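Local structure of phosphoglycerate dehydrogenase (Lactobacillus plantarum, 3EVT) at residues P12-Q17 with T287-F292; W25-A30 with A294-F299. The protein probably catalyses the NAD-dependent oxidation of 3-phosphoglycerate to 3-phosphohydroxypyruvate, the opening step of the phosphorylated route to serine. All blocks are in the same frame, centred on the assembly; numbering follows the deposited sequence.

Interaction 1 (P12-Q17 with T287-F292)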
loop_
_atom_site.group_PDB
_atom_site.type_symbol
_atom_site.label_atom_id
_atom_site.label_comp_id
_atom_site.label_asym_id
_atom_site.label_seq_id
_atom_site.Cartn_x
_atom_site.Cartn_y
_atom_site.Cartn_z
ATOM N N PRO A 12 22.546 19.332 -4.997
ATOM C CA PRO A 12 23.708 18.634 -5.574
ATOM C C PRO A 12 23.599 17.099 -5.532
ATOM O O PRO A 12 24.124 16.428 -6.412
ATOM C CB PRO A 12 24.890 19.098 -4.689
ATOM C CG PRO A 12 24.250 19.925 -3.502
ATOM C CD PRO A 12 22.942 20.434 -4.093
ATOM N N GLU A 13 22.924 16.556 -4.522
ATOM C CA GLU A 13 22.862 15.108 -4.297
ATOM C C GLU A 13 21.924 14.379 -5.243
ATOM O O GLU A 13 22.175 13.231 -5.576
ATOM C CB GLU A 13 22.452 14.789 -2.856
ATOM C CG GLU A 13 23.354 15.423 -1.784
ATOM C CD GLU A 13 22.840 16.783 -1.244
ATOM O OE1 GLU A 13 23.651 17.535 -0.620
ATOM O OE2 GLU A 13 21.632 17.081 -1.438
ATOM N N GLN A 14 20.838 15.047 -5.632
ATOM C CA GLN A 14 19.888 14.537 -6.604
ATOM C C GLN A 14 20.597 14.383 -7.958
ATOM O O GLN A 14 20.512 13.336 -8.600
ATOM C CB GLN A 14 18.677 15.474 -6.690
ATOM C CG GLN A 14 17.861 15.504 -5.408
ATOM C CD GLN A 14 16.665 16.502 -5.413
ATOM O OE1 GLN A 14 16.693 17.572 -6.045
ATOM N NE2 GLN A 14 15.614 16.140 -4.675
ATOM N N LEU A 15 21.313 15.431 -8.363
ATOM C CA LEU A 15 22.146 15.430 -9.583
ATOM C C LEU A 15 23.189 14.296 -9.563
ATOM O O LEU A 15 23.327 13.570 -10.543
ATOM C CB LEU A 15 22.803 16.814 -9.804
ATOM C CG LEU A 15 23.656 17.020 -11.059
ATOM C CD1 LEU A 15 22.787 17.031 -12.309
ATOM C CD2 LEU A 15 24.472 18.309 -10.978
ATOM N N GLN A 16 23.887 14.110 -8.445
ATOM C CA GLN A 16 24.830 12.998 -8.321
ATOM C C GLN A 16 24.209 11.622 -8.560
ATOM O O GLN A 16 24.715 10.836 -9.357
ATOM C CB GLN A 16 25.525 13.012 -6.954
ATOM C CG GLN A 16 26.847 13.777 -6.932
ATOM C CD GLN A 16 27.840 13.295 -8.000
ATOM O OE1 GLN A 16 28.914 13.882 -8.163
ATOM N NE2 GLN A 16 27.487 12.237 -8.726
ATOM N N GLN A 17 23.127 11.329 -7.845
ATOM C CA GLN A 17 22.365 10.098 -8.054
ATOM C C GLN A 17 22.183 9.841 -9.532
ATOM O O GLN A 17 22.435 8.738 -9.985
ATOM C CB GLN A 17 20.948 10.199 -7.472
ATOM C CG GLN A 17 20.791 9.811 -6.016
ATOM C CD GLN A 17 19.575 10.512 -5.346
ATOM O OE1 GLN A 17 18.434 10.432 -5.831
ATOM N NE2 GLN A 17 19.829 11.194 -4.226
ATOM N N THR A 287 9.943 16.816 -3.211
ATOM C CA THR A 287 8.760 16.005 -3.489
ATOM C C THR A 287 8.633 15.861 -4.979
ATOM O O THR A 287 8.148 14.859 -5.505
ATOM C CB THR A 287 7.447 16.671 -2.957
ATOM O OG1 THR A 287 7.350 18.031 -3.409
ATOM C CG2 THR A 287 7.366 16.606 -1.440
ATOM N N VAL A 288 9.065 16.902 -5.659
ATOM C CA VAL A 288 8.970 16.921 -7.079
ATOM C C VAL A 288 10.058 16.022 -7.751
ATOM O O VAL A 288 9.793 15.370 -8.756
ATOM C CB VAL A 288 9.106 18.348 -7.545
ATOM C CG1 VAL A 288 9.337 18.374 -9.034
ATOM C CG2 VAL A 288 7.837 19.127 -7.133
ATOM N N PHE A 289 11.258 15.979 -7.184
ATOM C CA PHE A 289 12.351 15.229 -7.815
ATOM C C PHE A 289 12.099 13.720 -7.948
ATOM O O PHE A 289 12.334 13.168 -9.021
ATOM C CB PHE A 289 13.704 15.470 -7.139
ATOM C CG PHE A 289 14.843 14.727 -7.819
ATOM C CD1 PHE A 289 15.343 15.168 -9.052
ATOM C CD2 PHE A 289 15.375 13.569 -7.258
ATOM C CE1 PHE A 289 16.395 14.478 -9.723
ATOM C CE2 PHE A 289 16.434 12.847 -7.927
ATOM C CZ PHE A 289 16.933 13.301 -9.160
ATOM N N PRO A 290 11.602 13.048 -6.873
ATOM C CA PRO A 290 11.280 11.606 -7.006
ATOM C C PRO A 290 10.270 11.313 -8.126
ATOM O O PRO A 290 10.315 10.214 -8.714
ATOM C CB PRO A 290 10.644 11.265 -5.662
ATOM C CG PRO A 290 11.222 12.249 -4.690
ATOM C CD PRO A 290 11.394 13.534 -5.492
ATOM N N ILE A 291 9.365 12.268 -8.401
ATOM C CA ILE A 291 8.436 12.120 -9.527
ATOM C C ILE A 291 9.190 12.002 -10.868
ATOM O O ILE A 291 8.999 11.038 -11.592
ATOM C CB ILE A 291 7.306 13.199 -9.578
ATOM C CG1 ILE A 291 6.379 13.043 -8.368
ATOM C CG2 ILE A 291 6.446 13.034 -10.862
ATOM C CD1 ILE A 291 5.389 14.250 -8.154
ATOM N N PHE A 292 10.049 12.961 -11.164
ATOM C CA PHE A 292 10.974 12.891 -12.306
ATOM C C PHE A 292 11.882 11.634 -12.305
ATOM O O PHE A 292 11.937 10.932 -13.291
ATOM C CB PHE A 292 11.891 14.123 -12.355
ATOM C CG PHE A 292 12.852 14.064 -13.498
ATOM C CD1 PHE A 292 12.359 14.043 -14.813
ATOM C CD2 PHE A 292 14.213 13.964 -13.274
ATOM C CE1 PHE A 292 13.227 13.943 -15.876
ATOM C CE2 PHE A 292 15.092 13.845 -14.324
ATOM C CZ PHE A 292 14.614 13.838 -15.615
#

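Interaction 2 (W25-A30 with A294-F299)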
loop_
_atom_site.group_PDB
_atom_site.type_symbol
_atom_site.label_atom_id
_atom_site.label_comp_id
_atom_site.label_asym_id
_atom_site.label_seq_id
_atom_site.Cartn_x
_atom_site.Cartn_y
_atom_site.Cartn_z
ATOM N N TRP A 25 24.267 9.036 -19.678
ATOM C CA TRP A 25 23.420 10.178 -19.948
ATOM C C TRP A 25 24.124 11.462 -19.494
ATOM O O TRP A 25 24.864 11.443 -18.541
ATOM C CB TRP A 25 22.087 10.008 -19.229
ATOM C CG TRP A 25 21.078 9.206 -20.002
ATOM C CD1 TRP A 25 21.014 7.843 -20.096
ATOM C CD2 TRP A 25 19.971 9.712 -20.789
ATOM N NE1 TRP A 25 19.953 7.478 -20.900
ATOM C CE2 TRP A 25 19.318 8.601 -21.356
ATOM C CE3 TRP A 25 19.483 10.991 -21.067
ATOM C CZ2 TRP A 25 18.189 8.725 -22.154
ATOM C CZ3 TRP A 25 18.359 11.120 -21.879
ATOM C CH2 TRP A 25 17.732 9.999 -22.418
ATOM N N THR A 26 23.901 12.574 -20.189
ATOM C CA THR A 26 24.331 13.881 -19.727
ATOM C C THR A 26 23.143 14.655 -19.157
ATOM O O THR A 26 22.131 14.873 -19.851
ATOM C CB THR A 26 24.891 14.749 -20.884
ATOM O OG1 THR A 26 25.820 13.986 -21.644
ATOM C CG2 THR A 26 25.624 15.928 -20.326
ATOM N N PHE A 27 23.285 15.088 -17.908
ATOM C CA PHE A 27 22.300 15.937 -17.256
ATOM C C PHE A 27 22.758 17.398 -17.343
ATOM O O PHE A 27 23.526 17.884 -16.530
ATOM C CB PHE A 27 22.039 15.396 -15.841
ATOM C CG PHE A 27 21.572 13.976 -15.863
ATOM C CD1 PHE A 27 20.204 13.698 -16.005
ATOM C CD2 PHE A 27 22.495 12.919 -15.907
ATOM C CE1 PHE A 27 19.742 12.394 -16.110
ATOM C CE2 PHE A 27 22.049 11.601 -16.005
ATOM C CZ PHE A 27 20.660 11.328 -16.098
ATOM N N LYS A 28 22.306 18.092 -18.379
ATOM C CA LYS A 28 22.860 19.426 -18.636
ATOM C C LYS A 28 22.075 20.632 -18.071
ATOM O O LYS A 28 20.966 20.947 -18.517
ATOM C CB LYS A 28 23.116 19.640 -20.137
ATOM C CG LYS A 28 24.108 20.800 -20.381
ATOM C CD LYS A 28 24.769 20.780 -21.767
ATOM C CE LYS A 28 26.159 21.460 -21.708
ATOM N NZ LYS A 28 26.410 22.419 -22.842
ATOM N N ASP A 29 22.677 21.313 -17.110
ATOM C CA ASP A 29 22.181 22.606 -16.634
ATOM C C ASP A 29 21.756 23.513 -17.807
ATOM O O ASP A 29 22.519 23.725 -18.742
ATOM C CB ASP A 29 23.286 23.274 -15.799
ATOM C CG ASP A 29 22.776 24.441 -14.940
ATOM O OD1 ASP A 29 21.704 25.030 -15.258
ATOM O OD2 ASP A 29 23.481 24.781 -13.954
ATOM N N ALA A 30 20.537 24.045 -17.762
ATOM C CA ALA A 30 20.054 24.874 -18.872
ATOM C C ALA A 30 20.869 26.152 -19.155
ATOM O O ALA A 30 20.734 26.752 -20.214
ATOM C CB ALA A 30 18.614 25.229 -18.651
ATOM N N ALA A 294 11.453 8.738 -10.968
ATOM C CA ALA A 294 10.626 7.541 -11.321
ATOM C C ALA A 294 10.176 7.530 -12.765
ATOM O O ALA A 294 10.312 6.504 -13.440
ATOM C CB ALA A 294 9.412 7.414 -10.386
ATOM N N ASN A 295 9.654 8.648 -13.270
ATOM C CA ASN A 295 9.276 8.718 -14.683
ATOM C C ASN A 295 10.465 8.542 -15.650
ATOM O O ASN A 295 10.325 7.921 -16.718
ATOM C CB ASN A 295 8.544 10.006 -15.004
ATOM C CG ASN A 295 7.058 9.960 -14.610
ATOM O OD1 ASN A 295 6.435 8.897 -14.648
ATOM N ND2 ASN A 295 6.491 11.109 -14.273
ATOM N N PHE A 296 11.622 9.075 -15.277
ATOM C CA PHE A 296 12.817 8.904 -16.078
ATOM C C PHE A 296 13.345 7.447 -16.053
ATOM O O PHE A 296 13.746 6.934 -17.079
ATOM C CB PHE A 296 13.891 9.911 -15.638
ATOM C CG PHE A 296 15.206 9.836 -16.424
ATOM C CD1 PHE A 296 15.305 10.330 -17.707
ATOM C CD2 PHE A 296 16.352 9.336 -15.819
ATOM C CE1 PHE A 296 16.525 10.275 -18.423
ATOM C CE2 PHE A 296 17.560 9.268 -16.513
ATOM C CZ PHE A 296 17.657 9.748 -17.813
ATOM N N ALA A 297 13.336 6.775 -14.907
ATOM C CA ALA A 297 13.780 5.385 -14.857
ATOM C C ALA A 297 12.969 4.478 -15.789
ATOM O O ALA A 297 13.519 3.611 -16.476
ATOM C CB ALA A 297 13.804 4.847 -13.392
ATOM N N GLN A 298 11.668 4.748 -15.858
ATOM C CA GLN A 298 10.729 3.966 -16.618
ATOM C C GLN A 298 10.859 4.342 -18.085
ATOM O O GLN A 298 10.898 3.465 -18.949
ATOM C CB GLN A 298 9.333 4.250 -16.101
ATOM C CG GLN A 298 8.214 3.478 -16.737
ATOM C CD GLN A 298 8.448 1.987 -16.732
ATOM O OE1 GLN A 298 9.140 1.429 -15.870
ATOM N NE2 GLN A 298 7.897 1.326 -17.732
ATOM N N PHE A 299 10.939 5.644 -18.356
ATOM C CA PHE A 299 11.264 6.145 -19.689
ATOM C C PHE A 299 12.543 5.499 -20.288
ATOM O O PHE A 299 12.603 5.142 -21.470
ATOM C CB PHE A 299 11.451 7.672 -19.668
ATOM C CG PHE A 299 11.973 8.196 -20.957
ATOM C CD1 PHE A 299 11.117 8.361 -22.041
ATOM C CD2 PHE A 299 13.318 8.439 -21.116
ATOM C CE1 PHE A 299 11.597 8.793 -23.255
ATOM C CE2 PHE A 299 13.833 8.892 -22.339
ATOM C CZ PHE A 299 12.970 9.056 -23.421
#

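Interaction 1 (P12-Q17 with T287-F292)
Gln14 lies flat along the ring of Phe289, and two kinds of contact follow from this. The first is a CH-pi contact: Gln14 CB stands 3.6 Å from the centroid of the Phe289 ring, only 10° off its normal. The second is an amide-on-ring stack, the planes 25° apart, with Gln14 CD 3.5 Å from Phe289 CG. The two side chains run past each other in opposite directions, so the glutamine amide ends near the root of the ring, where Gln14 NE2 comes within 3.2 Å of Phe289 CB. Phe289 reaches across because its CG is anti to the backbone N (chi1 -178°). Farther along, Gln17 OE1 meets the ring edge near its plane, 3.8 Å from Phe289 CE2, and the Gln17 amide is turned steeply to the ring. Hydrogen bonding lies outside the pair: Gln14 NE2 donates to Arg285 O and Gln14 OE1 accepts from Lys11 N, which together fix the rotation of the amide. Phe289 also touches Tyr45 of strand 41-45. The arrangement is a helix-helix contact, consistent with the two-domain architecture of the D-2-hydroxyacid dehydrogenases, whose last helix returns to the flavodoxin-like domain.

Interaction 2 (W25-A30 with A294-F299)
Phe296 is the bump of this contact, and the face of the Trp25 indole is the surface it presses on. Its CZ sits 3.8 Å from Trp25 CD2, over the middle of the ring system. The geometry is edge-to-face (T-shaped): the Phe296 ring and the six-membered ring of Trp25 have centroids 5.1 Å apart and planes at 85°. The first torsion of Phe296 (chi1 -180°) swings its ring straight out from the helix, into the corner formed by Trp25 and Phe27. Phe27 comes from the opposite direction and closes that corner, its CZ 3.7 Å from Phe296 CE2, which lies at the Phe27 ring edge; these two planes are oblique at 74°. Phe299 bounds the far end of the indole, its CE2 4.1 Å from Trp25 CH2. Replacing Trp25 by an alanine would probably open a gap beside Phe296, whose CZ edge would lose the indole face, and leave Phe299 without this neighbour. Tyr22 adds another edge-to-face partner for Phe296, while Phe27 packs on Leu18 and Gln19 of helix 12-21. The result is an aromatic cluster that seats helix 284-302 against the outermost strand, 26-29, of the five-stranded parallel sheet and the residue leading into it.

From the N terminus, strand 3-6 leads into helix 12-21, the first partner of interaction 1, and then into strand 26-29, the first partner of interaction 2. The chain next completes the five-stranded sheet, passes through the seven-stranded parallel sheet of the NAD-binding domain, and returns as helix 284-302. Interaction 1 closes a loop of 269 intervening residues and interaction 2 one of 263. The segments alternate along the chain, so the loops cross and do not nest. Their centres lie 10 Å apart, joined by Leu15 CD1 packing 4.0 Å from Phe27 CB. Together they tie successive turns of the returning helix to the opening helix and edge strand of the N-terminal domain.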